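Local coordinates for aldose 1-epimerase (Caenorhabditis elegans, PDB 1LUR), which probably catalyses the interconversion of the alpha and beta anomers of aldose sugars such as galactose, as an aldose 1-epimerase (mutarotase) homologue, at residues N19-L27 against L34-K42; H172-S180 against F258-L267. One frame throughout, in Å; residues are numbered along the deposited sequence.

Contact 1. Residues N19-L27 against L34-K42; sequences NKQGLTATL and LAKLTFPDK
Thr26 O takes two backbone N-H groups from the facing strand. Lys36 N binds Thr26 O at 3.1 Å, in the carbonyl plane and on a lone pair. Ala35 N lies at 2.7 Å from the same Thr26 O, but its bond is bent and weak. Two residues thus face one, which makes a classic beta bulge in this antiparallel hairpin. Thr26 N returns a nearly straight bond to Lys36 O (2.9 Å, 170°). Beyond the bulge the regular pairing resumes: Thr24 and Thr38 form a hydrogen-bonded pair, and Ala25 and Leu37 a non-hydrogen-bonded one.

Thr24 and Thr38 lie side by side on one face. Thr38 OG1 sits between its own backbone N and carbonyl carbon (chi1 59°), which brings it to 3.3 Å from Thr24 CB. A water binds Thr38 OG1 at 2.7 Å and donates to Gly22 O. On the same face the aliphatic part of Lys36 runs alongside Thr26.

The other face, with Ala25, Leu27, Leu34 and Leu37, is apolar. Leu27 CD1 meets Leu34 CD1 at 3.6 Å. Leu23 CD1 touches both Leu37 CD2 and Phe39 CD1. These leucines pack on strands 138-147 and 327-337, through Tyr145, Val147 and Phe335. Within its own four-stranded sheet the hairpin is central, with strand 15-18 beside 24-28 and strand 46-48 beside 33-40.

Contact 2. Residues H172-S180 against F258-L267; sequences HAYWNLDGS and FWSEKSGIEL
The beta hairpin of strands 256-259 and 265-271 receives, at its turn, the loop that follows strand 170-175. The Leu177 side chain lies over the end of the hairpin. Leu177 CD1 reaches 3.4 Å from both Phe258 O and Ile265 O and packs against Phe258 CD2. Ser263 OG donates to Leu177 O at 2.9 Å, coming from above the carbonyl plane (61° out of it).

Asp178 makes the main polar link. Ser260 OG donates to Asp178 OD2 at 2.5 Å, on the anti lone pair, the one turned away from OD1. Asp178 CG stands between its backbone N and carbonyl carbon (chi1 57°), which holds the carboxylate over its own loop. Asp178 OD1 accepts there from Ser180 N, nearly along the C-O axis, closing an Asx turn, and from Ser180 OG above the carboxylate plane. The extended Lys262 chain crosses Asp178 at about a right angle and gives Ser180 OG a weak bond.

Nearer the core, Leu267 CD2 sits over one face of the Trp175 indole, 4.3 Å from the centroid of its six-membered ring, a CH-pi contact. Trp175 CB also meets Phe258 CE2 at 4.1 Å.

The carboxylate therefore joins the two segments with one oxygen and braces its own loop with the other. Lys262 NZ stays 4.5 Å from Asp178 OD1, beyond a salt bridge, yet its charge would probably favour the ionised acid.

In the fold
The centres of contact 1 and contact 2 lie about 13 Å apart, on the same side of the chain's centre, and the two contacts touch directly. Lys42 N probably donates a hydrogen bond to Ser263 O at 2.9 Å, so the end of 34-42 meets the hairpin turn of 258-267. Deeper in, Leu37 CD1 packs against Trp175 CH2 at 3.3 Å. Strand 327-337 also borders both: Phe335 touches Leu23, Leu37 and Leu267. Together they join three antiparallel sheets of the beta-rich mutarotase fold. His172, at the start of 172-180, meets His101 and Glu303, away from the atoms that form contact 2.

Contact 1. Residues N19-L27 against L34-K42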
ATOM      1  N   ASN A  19     -13.889   3.097  16.136  1.00 32.52           N
ATOM      2  CA  ASN A  19     -15.334   3.190  16.019  1.00 32.87           C
ATOM      3  C   ASN A  19     -15.904   2.668  17.337  1.00 33.07           C
ATOM      4  O   ASN A  19     -15.173   2.539  18.318  1.00 33.45           O
ATOM      5  CB  ASN A  19     -15.859   2.373  14.836  1.00 32.48           C
ATOM      6  CG  ASN A  19     -15.565   0.901  14.961  1.00 33.24           C
ATOM      7  OD1 ASN A  19     -15.038   0.436  15.976  1.00 35.09           O
ATOM      8  ND2 ASN A  19     -15.909   0.146  13.924  1.00 34.47           N
ATOM      9  N   LYS A  20     -17.192   2.362  17.361  1.00 34.87           N
ATOM     10  CA  LYS A  20     -17.819   1.867  18.582  1.00 37.66           C
ATOM     11  C   LYS A  20     -18.010   0.353  18.632  1.00 38.27           C
ATOM     12  O   LYS A  20     -18.615  -0.160  19.576  1.00 37.98           O
ATOM     13  CB  LYS A  20     -19.177   2.545  18.767  1.00 39.19           C
ATOM     14  CG  LYS A  20     -19.131   4.056  18.887  1.00 41.97           C
ATOM     15  CD  LYS A  20     -18.559   4.488  20.222  1.00 47.10           C
ATOM     16  CE  LYS A  20     -18.827   5.965  20.468  1.00 48.65           C
ATOM     17  NZ  LYS A  20     -20.287   6.256  20.356  1.00 51.75           N
ATOM     18  N   GLN A  21     -17.490  -0.363  17.637  1.00 39.54           N
ATOM     19  CA  GLN A  21     -17.634  -1.816  17.604  1.00 39.90           C
ATOM     20  C   GLN A  21     -16.368  -2.638  17.824  1.00 39.87           C
ATOM     21  O   GLN A  21     -16.371  -3.849  17.592  1.00 41.05           O
ATOM     22  CB  GLN A  21     -18.279  -2.258  16.287  1.00 42.61           C
ATOM     23  CG  GLN A  21     -19.744  -1.884  16.152  1.00 46.32           C
ATOM     24  CD  GLN A  21     -19.939  -0.429  15.804  1.00 49.10           C
ATOM     25  OE1 GLN A  21     -19.666  -0.009  14.679  1.00 51.67           O
ATOM     26  NE2 GLN A  21     -20.404   0.355  16.768  1.00 51.29           N
ATOM     27  N   GLY A  22     -15.289  -2.003  18.262  1.00 38.10           N
ATOM     28  CA  GLY A  22     -14.069  -2.755  18.487  1.00 36.43           C
ATOM     29  C   GLY A  22     -13.016  -2.690  17.395  1.00 36.68           C
ATOM     30  O   GLY A  22     -12.181  -3.586  17.296  1.00 37.80           O
ATOM     31  N   LEU A  23     -13.060  -1.648  16.568  1.00 35.32           N
ATOM     32  CA  LEU A  23     -12.090  -1.471  15.484  1.00 34.22           C
ATOM     33  C   LEU A  23     -11.252  -0.251  15.836  1.00 33.65           C
ATOM     34  O   LEU A  23     -11.784   0.842  16.008  1.00 35.28           O
ATOM     35  CB  LEU A  23     -12.801  -1.236  14.145  1.00 33.52           C
ATOM     36  CG  LEU A  23     -11.953  -0.801  12.939  1.00 33.82           C
ATOM     37  CD1 LEU A  23     -10.925  -1.873  12.580  1.00 30.38           C
ATOM     38  CD2 LEU A  23     -12.878  -0.541  11.757  1.00 35.46           C
ATOM     39  N   THR A  24      -9.944  -0.437  15.958  1.00 33.27           N
ATOM     40  CA  THR A  24      -9.060   0.667  16.293  1.00 34.91           C
ATOM     41  C   THR A  24      -7.893   0.734  15.309  1.00 34.58           C
ATOM     42  O   THR A  24      -7.390  -0.289  14.850  1.00 35.50           O
ATOM     43  CB  THR A  24      -8.503   0.518  17.736  1.00 35.81           C
ATOM     44  OG1 THR A  24      -9.594   0.422  18.661  1.00 37.11           O
ATOM     45  CG2 THR A  24      -7.654   1.723  18.119  1.00 36.75           C
ATOM     46  N   ALA A  25      -7.482   1.950  14.981  1.00 33.70           N
ATOM     47  CA  ALA A  25      -6.378   2.162  14.057  1.00 34.03           C
ATOM     48  C   ALA A  25      -5.429   3.181  14.666  1.00 33.60           C
ATOM     49  O   ALA A  25      -5.862   4.195  15.211  1.00 34.30           O
ATOM     50  CB  ALA A  25      -6.898   2.672  12.721  1.00 33.12           C
ATOM     51  N   THR A  26      -4.135   2.904  14.588  1.00 33.93           N
ATOM     52  CA  THR A  26      -3.148   3.818  15.133  1.00 34.46           C
ATOM     53  C   THR A  26      -2.292   4.337  13.982  1.00 34.29           C
ATOM     54  O   THR A  26      -1.692   3.557  13.246  1.00 34.64           O
ATOM     55  CB  THR A  26      -2.254   3.122  16.165  1.00 35.56           C
ATOM     56  OG1 THR A  26      -3.072   2.570  17.206  1.00 34.95           O
ATOM     57  CG2 THR A  26      -1.284   4.118  16.777  1.00 36.37           C
ATOM     58  N   LEU A  27      -2.250   5.656  13.833  1.00 34.24           N
ATOM     59  CA  LEU A  27      -1.476   6.285  12.772  1.00 34.03           C
ATOM     60  C   LEU A  27      -0.258   7.031  13.312  1.00 34.94           C
ATOM     61  O   LEU A  27      -0.177   7.338  14.503  1.00 35.78           O
ATOM     62  CB  LEU A  27      -2.354   7.257  11.988  1.00 33.23           C
ATOM     63  CG  LEU A  27      -3.640   6.698  11.371  1.00 33.14           C
ATOM     64  CD1 LEU A  27      -3.313   5.434  10.587  1.00 31.80           C
ATOM     65  CD2 LEU A  27      -4.663   6.394  12.464  1.00 33.69           C
ATOM     66  N   LEU A  34       0.260   3.695   8.815  1.00 31.20           N
ATOM     67  CA  LEU A  34      -0.784   2.948   9.501  1.00 31.27           C
ATOM     68  C   LEU A  34       0.059   2.061  10.412  1.00 32.04           C
ATOM     69  O   LEU A  34       0.588   1.037   9.976  1.00 31.69           O
ATOM     70  CB  LEU A  34      -1.583   2.081   8.525  1.00 29.94           C
ATOM     71  CG  LEU A  34      -2.591   1.118   9.168  1.00 30.63           C
ATOM     72  CD1 LEU A  34      -3.536   1.888  10.090  1.00 29.85           C
ATOM     73  CD2 LEU A  34      -3.375   0.388   8.075  1.00 28.76           C
ATOM     74  N   ALA A  35       0.202   2.478  11.667  1.00 34.35           N
ATOM     75  CA  ALA A  35       0.992   1.742  12.654  1.00 35.02           C
ATOM     76  C   ALA A  35       0.357   0.455  13.178  1.00 36.17           C
ATOM     77  O   ALA A  35       1.014  -0.585  13.244  1.00 36.82           O
ATOM     78  CB  ALA A  35       1.325   2.658  13.825  1.00 35.64           C
ATOM     79  N   LYS A  36      -0.909   0.527  13.570  1.00 35.86           N
ATOM     80  CA  LYS A  36      -1.606  -0.646  14.087  1.00 36.68           C
ATOM     81  C   LYS A  36      -3.053  -0.639  13.638  1.00 36.41           C
ATOM     82  O   LYS A  36      -3.587   0.397  13.244  1.00 34.85           O
ATOM     83  CB  LYS A  36      -1.614  -0.648  15.617  1.00 37.77           C
ATOM     84  CG  LYS A  36      -0.299  -0.356  16.306  1.00 39.84           C
ATOM     85  CD  LYS A  36      -0.544  -0.092  17.795  1.00 40.89           C
ATOM     86  CE  LYS A  36      -1.384  -1.203  18.427  1.00 40.57           C
ATOM     87  NZ  LYS A  36      -1.696  -0.936  19.859  1.00 40.55           N
ATOM     88  N   LEU A  37      -3.680  -1.808  13.729  1.00 38.12           N
ATOM     89  CA  LEU A  37      -5.077  -2.000  13.355  1.00 39.50           C
ATOM     90  C   LEU A  37      -5.567  -3.238  14.108  1.00 39.67           C
ATOM     91  O   LEU A  37      -5.322  -4.373  13.692  1.00 40.11           O
ATOM     92  CB  LEU A  37      -5.224  -2.200  11.846  1.00 39.98           C
ATOM     93  CG  LEU A  37      -6.656  -2.075  11.313  1.00 39.95           C
ATOM     94  CD1 LEU A  37      -6.616  -1.869   9.825  1.00 42.75           C
ATOM     95  CD2 LEU A  37      -7.468  -3.305  11.658  1.00 41.06           C
ATOM     96  N   THR A  38      -6.255  -3.011  15.223  1.00 39.76           N
ATOM     97  CA  THR A  38      -6.772  -4.100  16.040  1.00 39.28           C
ATOM     98  C   THR A  38      -8.236  -4.411  15.752  1.00 40.05           C
ATOM     99  O   THR A  38      -9.042  -3.509  15.527  1.00 38.86           O
ATOM    100  CB  THR A  38      -6.617  -3.767  17.535  1.00 39.07           C
ATOM    101  OG1 THR A  38      -7.331  -2.561  17.830  1.00 40.91           O
ATOM    102  CG2 THR A  38      -5.154  -3.563  17.878  1.00 39.83           C
ATOM    103  N   PHE A  39      -8.570  -5.699  15.773  1.00 40.76           N
ATOM    104  CA  PHE A  39      -9.933  -6.156  15.514  1.00 42.16           C
ATOM    105  C   PHE A  39     -10.118  -7.520  16.179  1.00 43.41           C
ATOM    106  O   PHE A  39      -9.290  -8.413  16.016  1.00 43.85           O
ATOM    107  CB  PHE A  39     -10.156  -6.282  14.009  1.00 39.82           C
ATOM    108  CG  PHE A  39     -11.596  -6.440  13.613  1.00 37.74           C
ATOM    109  CD1 PHE A  39     -12.494  -5.393  13.786  1.00 38.70           C
ATOM    110  CD2 PHE A  39     -12.046  -7.622  13.032  1.00 37.25           C
ATOM    111  CE1 PHE A  39     -13.823  -5.517  13.382  1.00 37.43           C
ATOM    112  CE2 PHE A  39     -13.373  -7.757  12.623  1.00 36.35           C
ATOM    113  CZ  PHE A  39     -14.262  -6.703  12.797  1.00 35.84           C
ATOM    114  N   PRO A  40     -11.214  -7.701  16.930  1.00 45.64           N
ATOM    115  CA  PRO A  40     -11.446  -8.986  17.598  1.00 46.14           C
ATOM    116  C   PRO A  40     -11.634 -10.161  16.640  1.00 47.36           C
ATOM    117  O   PRO A  40     -12.298 -10.036  15.612  1.00 46.78           O
ATOM    118  CB  PRO A  40     -12.689  -8.712  18.438  1.00 46.07           C
ATOM    119  CG  PRO A  40     -13.440  -7.716  17.600  1.00 46.92           C
ATOM    120  CD  PRO A  40     -12.343  -6.779  17.147  1.00 45.77           C
ATOM    121  N   ASP A  41     -11.043 -11.303  16.982  1.00 49.20           N
ATOM    122  CA  ASP A  41     -11.157 -12.496  16.147  1.00 51.15           C
ATOM    123  C   ASP A  41     -12.464 -13.224  16.450  1.00 51.39           C
ATOM    124  O   ASP A  41     -13.315 -12.712  17.177  1.00 51.14           O
ATOM    125  CB  ASP A  41      -9.977 -13.446  16.391  1.00 52.11           C
ATOM    126  CG  ASP A  41      -9.830 -13.833  17.851  1.00 53.48           C
ATOM    127  OD1 ASP A  41     -10.864 -13.983  18.532  1.00 53.95           O
ATOM    128  OD2 ASP A  41      -8.682 -13.996  18.316  1.00 53.71           O
ATOM    129  N   LYS A  42     -12.615 -14.422  15.892  1.00 52.41           N
ATOM    130  CA  LYS A  42     -13.818 -15.221  16.100  1.00 53.25           C
ATOM    131  C   LYS A  42     -14.010 -15.554  17.576  1.00 53.86           C
ATOM    132  O   LYS A  42     -15.132 -15.781  18.028  1.00 54.88           O
ATOM    133  CB  LYS A  42     -13.737 -16.521  15.296  1.00 52.87           C
ATOM    134  CG  LYS A  42     -12.639 -17.469  15.757  1.00 52.69           C
ATOM    135  CD  LYS A  42     -12.577 -18.708  14.878  1.00 53.04           C
ATOM    136  CE  LYS A  42     -11.509 -19.675  15.359  1.00 52.99           C
ATOM    137  NZ  LYS A  42     -11.389 -20.852  14.454  1.00 54.00           N
TER
HETATM  138  O   HOH W   1      -9.891  -2.964  18.477  1.00 40.11           O

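Contact 2. Residues H172-S180 against F258-L267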
ATOM      1  N   HIS A 172       1.376   1.082   2.155  1.00 27.37           N
ATOM      2  CA  HIS A 172       2.199  -0.111   2.272  1.00 27.99           C
ATOM      3  C   HIS A 172       2.059  -0.955   3.537  1.00 29.46           C
ATOM      4  O   HIS A 172       3.056  -1.448   4.069  1.00 29.19           O
ATOM      5  CB  HIS A 172       3.667   0.291   2.083  1.00 30.02           C
ATOM      6  CG  HIS A 172       4.500  -0.761   1.416  1.00 31.62           C
ATOM      7  ND1 HIS A 172       4.740  -1.997   1.981  1.00 31.05           N
ATOM      8  CD2 HIS A 172       5.139  -0.763   0.221  1.00 33.16           C
ATOM      9  CE1 HIS A 172       5.489  -2.715   1.161  1.00 34.12           C
ATOM     10  NE2 HIS A 172       5.746  -1.990   0.087  1.00 34.05           N
ATOM     11  N   ALA A 173       0.836  -1.139   4.018  1.00 28.88           N
ATOM     12  CA  ALA A 173       0.635  -1.940   5.225  1.00 29.53           C
ATOM     13  C   ALA A 173       0.797  -3.429   4.920  1.00 30.27           C
ATOM     14  O   ALA A 173       0.311  -3.919   3.902  1.00 30.39           O
ATOM     15  CB  ALA A 173      -0.751  -1.677   5.803  1.00 29.78           C
ATOM     16  N   TYR A 174       1.505  -4.133   5.799  1.00 31.98           N
ATOM     17  CA  TYR A 174       1.744  -5.569   5.659  1.00 32.21           C
ATOM     18  C   TYR A 174       0.676  -6.235   6.524  1.00 31.14           C
ATOM     19  O   TYR A 174       0.610  -5.980   7.728  1.00 30.83           O
ATOM     20  CB  TYR A 174       3.125  -5.953   6.197  1.00 34.78           C
ATOM     21  CG  TYR A 174       4.311  -5.552   5.340  1.00 37.31           C
ATOM     22  CD1 TYR A 174       4.676  -4.211   5.183  1.00 38.26           C
ATOM     23  CD2 TYR A 174       5.109  -6.524   4.737  1.00 38.78           C
ATOM     24  CE1 TYR A 174       5.815  -3.856   4.450  1.00 39.01           C
ATOM     25  CE2 TYR A 174       6.243  -6.180   4.006  1.00 39.37           C
ATOM     26  CZ  TYR A 174       6.593  -4.850   3.866  1.00 39.52           C
ATOM     27  OH  TYR A 174       7.720  -4.527   3.141  1.00 41.36           O
ATOM     28  N   TRP A 175      -0.143  -7.095   5.924  1.00 31.36           N
ATOM     29  CA  TRP A 175      -1.201  -7.769   6.666  1.00 32.50           C
ATOM     30  C   TRP A 175      -0.975  -9.221   7.077  1.00 34.19           C
ATOM     31  O   TRP A 175      -0.437 -10.028   6.324  1.00 35.37           O
ATOM     32  CB  TRP A 175      -2.512  -7.678   5.883  1.00 31.98           C
ATOM     33  CG  TRP A 175      -2.898  -6.283   5.518  1.00 33.29           C
ATOM     34  CD1 TRP A 175      -2.500  -5.584   4.414  1.00 32.96           C
ATOM     35  CD2 TRP A 175      -3.740  -5.398   6.270  1.00 32.03           C
ATOM     36  NE1 TRP A 175      -3.043  -4.321   4.429  1.00 32.27           N
ATOM     37  CE2 TRP A 175      -3.808  -4.180   5.558  1.00 33.03           C
ATOM     38  CE3 TRP A 175      -4.443  -5.516   7.478  1.00 31.74           C
ATOM     39  CZ2 TRP A 175      -4.552  -3.085   6.013  1.00 31.51           C
ATOM     40  CZ3 TRP A 175      -5.182  -4.427   7.929  1.00 31.04           C
ATOM     41  CH2 TRP A 175      -5.229  -3.229   7.197  1.00 31.68           C
ATOM     42  N   ASN A 176      -1.416  -9.525   8.294  1.00 37.01           N
ATOM     43  CA  ASN A 176      -1.323 -10.846   8.908  1.00 39.50           C
ATOM     44  C   ASN A 176      -2.503 -10.818   9.874  1.00 39.97           C
ATOM     45  O   ASN A 176      -2.485 -10.092  10.866  1.00 39.50           O
ATOM     46  CB  ASN A 176      -0.008 -11.007   9.677  1.00 42.05           C
ATOM     47  CG  ASN A 176       0.111 -12.364  10.342  1.00 45.72           C
ATOM     48  OD1 ASN A 176      -0.727 -12.738  11.165  1.00 47.07           O
ATOM     49  ND2 ASN A 176       1.149 -13.111   9.986  1.00 47.27           N
ATOM     50  N   LEU A 177      -3.528 -11.605   9.572  1.00 42.19           N
ATOM     51  CA  LEU A 177      -4.731 -11.663  10.393  1.00 43.29           C
ATOM     52  C   LEU A 177      -4.791 -12.583  11.616  1.00 44.98           C
ATOM     53  O   LEU A 177      -5.736 -12.483  12.398  1.00 45.34           O
ATOM     54  CB  LEU A 177      -5.922 -11.975   9.483  1.00 41.90           C
ATOM     55  CG  LEU A 177      -5.928 -11.236   8.137  1.00 42.02           C
ATOM     56  CD1 LEU A 177      -7.163 -11.629   7.334  1.00 42.87           C
ATOM     57  CD2 LEU A 177      -5.900  -9.733   8.373  1.00 41.29           C
ATOM     58  N   ASP A 178      -3.813 -13.465  11.806  1.00 46.42           N
ATOM     59  CA  ASP A 178      -3.867 -14.356  12.971  1.00 47.79           C
ATOM     60  C   ASP A 178      -2.590 -14.506  13.789  1.00 49.06           C
ATOM     61  O   ASP A 178      -2.562 -15.256  14.768  1.00 50.47           O
ATOM     62  CB  ASP A 178      -4.345 -15.748  12.544  1.00 46.38           C
ATOM     63  CG  ASP A 178      -3.467 -16.363  11.474  1.00 45.82           C
ATOM     64  OD1 ASP A 178      -2.229 -16.264  11.589  1.00 46.69           O
ATOM     65  OD2 ASP A 178      -4.012 -16.956  10.521  1.00 44.57           O
ATOM     66  N   GLY A 179      -1.534 -13.809  13.392  1.00 49.45           N
ATOM     67  CA  GLY A 179      -0.288 -13.901  14.127  1.00 50.09           C
ATOM     68  C   GLY A 179       0.612 -15.056  13.734  1.00 50.46           C
ATOM     69  O   GLY A 179       1.700 -15.202  14.291  1.00 50.29           O
ATOM     70  N   SER A 180       0.176 -15.878  12.786  1.00 51.66           N
ATOM     71  CA  SER A 180       0.983 -17.015  12.347  1.00 53.19           C
ATOM     72  C   SER A 180       2.357 -16.540  11.884  1.00 54.10           C
ATOM     73  O   SER A 180       2.523 -15.385  11.492  1.00 54.53           O
ATOM     74  CB  SER A 180       0.293 -17.759  11.198  1.00 53.12           C
ATOM     75  OG  SER A 180      -0.875 -18.433  11.639  1.00 53.75           O
ATOM     76  N   PHE A 258      -9.340 -11.322   1.806  1.00 39.31           N
ATOM     77  CA  PHE A 258      -8.205 -11.971   2.458  1.00 39.72           C
ATOM     78  C   PHE A 258      -8.691 -12.425   3.834  1.00 42.28           C
ATOM     79  O   PHE A 258      -9.225 -11.624   4.602  1.00 41.57           O
ATOM     80  CB  PHE A 258      -7.071 -10.944   2.586  1.00 38.85           C
ATOM     81  CG  PHE A 258      -5.765 -11.504   3.080  1.00 37.66           C
ATOM     82  CD1 PHE A 258      -5.209 -12.643   2.502  1.00 38.51           C
ATOM     83  CD2 PHE A 258      -5.056 -10.850   4.083  1.00 36.55           C
ATOM     84  CE1 PHE A 258      -3.962 -13.117   2.919  1.00 36.61           C
ATOM     85  CE2 PHE A 258      -3.812 -11.315   4.506  1.00 36.34           C
ATOM     86  CZ  PHE A 258      -3.263 -12.453   3.920  1.00 37.32           C
ATOM     87  N   TRP A 259      -8.518 -13.703   4.153  1.00 44.28           N
ATOM     88  CA  TRP A 259      -8.971 -14.186   5.452  1.00 46.18           C
ATOM     89  C   TRP A 259      -8.184 -15.363   6.010  1.00 46.73           C
ATOM     90  O   TRP A 259      -7.395 -15.999   5.306  1.00 45.63           O
ATOM     91  CB  TRP A 259     -10.459 -14.553   5.367  1.00 47.04           C
ATOM     92  CG  TRP A 259     -10.747 -15.775   4.536  1.00 48.69           C
ATOM     93  CD1 TRP A 259     -10.804 -17.071   4.973  1.00 50.17           C
ATOM     94  CD2 TRP A 259     -11.004 -15.818   3.127  1.00 49.08           C
ATOM     95  NE1 TRP A 259     -11.083 -17.914   3.924  1.00 49.04           N
ATOM     96  CE2 TRP A 259     -11.210 -17.172   2.780  1.00 49.61           C
ATOM     97  CE3 TRP A 259     -11.078 -14.843   2.123  1.00 49.82           C
ATOM     98  CZ2 TRP A 259     -11.487 -17.576   1.468  1.00 49.79           C
ATOM     99  CZ3 TRP A 259     -11.354 -15.248   0.817  1.00 50.08           C
ATOM    100  CH2 TRP A 259     -11.556 -16.602   0.504  1.00 50.30           C
ATOM    101  N   SER A 260      -8.420 -15.640   7.288  1.00 47.44           N
ATOM    102  CA  SER A 260      -7.765 -16.730   8.001  1.00 48.97           C
ATOM    103  C   SER A 260      -8.805 -17.588   8.722  1.00 49.79           C
ATOM    104  O   SER A 260      -9.496 -17.104   9.620  1.00 49.35           O
ATOM    105  CB  SER A 260      -6.783 -16.161   9.027  1.00 48.84           C
ATOM    106  OG  SER A 260      -6.473 -17.121  10.022  1.00 49.96           O
ATOM    107  N   GLU A 261      -8.922 -18.855   8.327  1.00 49.93           N
ATOM    108  CA  GLU A 261      -9.890 -19.745   8.966  1.00 50.27           C
ATOM    109  C   GLU A 261      -9.513 -19.880  10.432  1.00 49.92           C
ATOM    110  O   GLU A 261     -10.366 -20.129  11.287  1.00 50.25           O
ATOM    111  CB  GLU A 261      -9.895 -21.122   8.293  1.00 50.67           C
ATOM    112  CG  GLU A 261     -10.376 -21.097   6.848  1.00 52.80           C
ATOM    113  CD  GLU A 261     -10.311 -22.458   6.180  1.00 53.98           C
ATOM    114  OE1 GLU A 261      -9.285 -23.155   6.343  1.00 54.38           O
ATOM    115  OE2 GLU A 261     -11.275 -22.824   5.472  1.00 54.65           O
ATOM    116  N   LYS A 262      -8.228 -19.700  10.718  1.00 49.34           N
ATOM    117  CA  LYS A 262      -7.732 -19.801  12.082  1.00 49.18           C
ATOM    118  C   LYS A 262      -8.384 -18.763  12.990  1.00 49.28           C
ATOM    119  O   LYS A 262      -9.172 -19.115  13.862  1.00 49.77           O
ATOM    120  CB  LYS A 262      -6.211 -19.639  12.103  1.00 49.95           C
ATOM    121  CG  LYS A 262      -5.592 -19.726  13.492  1.00 51.02           C
ATOM    122  CD  LYS A 262      -4.074 -19.603  13.426  1.00 53.78           C
ATOM    123  CE  LYS A 262      -3.449 -19.623  14.815  1.00 54.48           C
ATOM    124  NZ  LYS A 262      -1.961 -19.506  14.763  1.00 56.17           N
ATOM    125  N   SER A 263      -8.066 -17.488  12.781  1.00 48.30           N
ATOM    126  CA  SER A 263      -8.634 -16.417  13.599  1.00 47.00           C
ATOM    127  C   SER A 263     -10.052 -16.053  13.176  1.00 45.82           C
ATOM    128  O   SER A 263     -10.747 -15.331  13.884  1.00 45.51           O
ATOM    129  CB  SER A 263      -7.756 -15.167  13.524  1.00 48.41           C
ATOM    130  OG  SER A 263      -7.712 -14.659  12.201  1.00 48.07           O
ATOM    131  N   GLY A 264     -10.469 -16.549  12.017  1.00 45.51           N
ATOM    132  CA  GLY A 264     -11.804 -16.258  11.531  1.00 45.57           C
ATOM    133  C   GLY A 264     -11.969 -14.822  11.066  1.00 46.07           C
ATOM    134  O   GLY A 264     -13.080 -14.391  10.749  1.00 46.22           O
ATOM    135  N   ILE A 265     -10.868 -14.076  11.026  1.00 44.35           N
ATOM    136  CA  ILE A 265     -10.918 -12.684  10.591  1.00 44.41           C
ATOM    137  C   ILE A 265     -10.808 -12.585   9.074  1.00 44.85           C
ATOM    138  O   ILE A 265      -9.983 -13.255   8.447  1.00 45.12           O
ATOM    139  CB  ILE A 265      -9.783 -11.845  11.226  1.00 44.16           C
ATOM    140  CG1 ILE A 265      -9.999 -11.736  12.738  1.00 43.38           C
ATOM    141  CG2 ILE A 265      -9.741 -10.453  10.595  1.00 42.41           C
ATOM    142  CD1 ILE A 265      -8.902 -10.988  13.455  1.00 42.17           C
ATOM    143  N   GLU A 266     -11.651 -11.748   8.485  1.00 44.54           N
ATOM    144  CA  GLU A 266     -11.642 -11.566   7.045  1.00 44.70           C
ATOM    145  C   GLU A 266     -11.498 -10.090   6.700  1.00 42.83           C
ATOM    146  O   GLU A 266     -11.954  -9.218   7.442  1.00 42.75           O
ATOM    147  CB  GLU A 266     -12.926 -12.129   6.440  1.00 47.07           C
ATOM    148  CG  GLU A 266     -13.076 -11.905   4.951  1.00 50.23           C
ATOM    149  CD  GLU A 266     -14.213 -12.714   4.360  1.00 53.00           C
ATOM    150  OE1 GLU A 266     -14.568 -12.484   3.184  1.00 53.90           O
ATOM    151  OE2 GLU A 266     -14.749 -13.588   5.075  1.00 54.97           O
ATOM    152  N   LEU A 267     -10.837  -9.824   5.579  1.00 41.11           N
ATOM    153  CA  LEU A 267     -10.606  -8.470   5.096  1.00 37.63           C
ATOM    154  C   LEU A 267     -11.029  -8.409   3.637  1.00 36.72           C
ATOM    155  O   LEU A 267     -10.605  -9.238   2.833  1.00 35.64           O
ATOM    156  CB  LEU A 267      -9.122  -8.110   5.209  1.00 39.53           C
ATOM    157  CG  LEU A 267      -8.639  -6.929   4.363  1.00 39.31           C
ATOM    158  CD1 LEU A 267      -9.317  -5.659   4.854  1.00 41.81           C
ATOM    159  CD2 LEU A 267      -7.124  -6.792   4.443  1.00 40.73           C
TER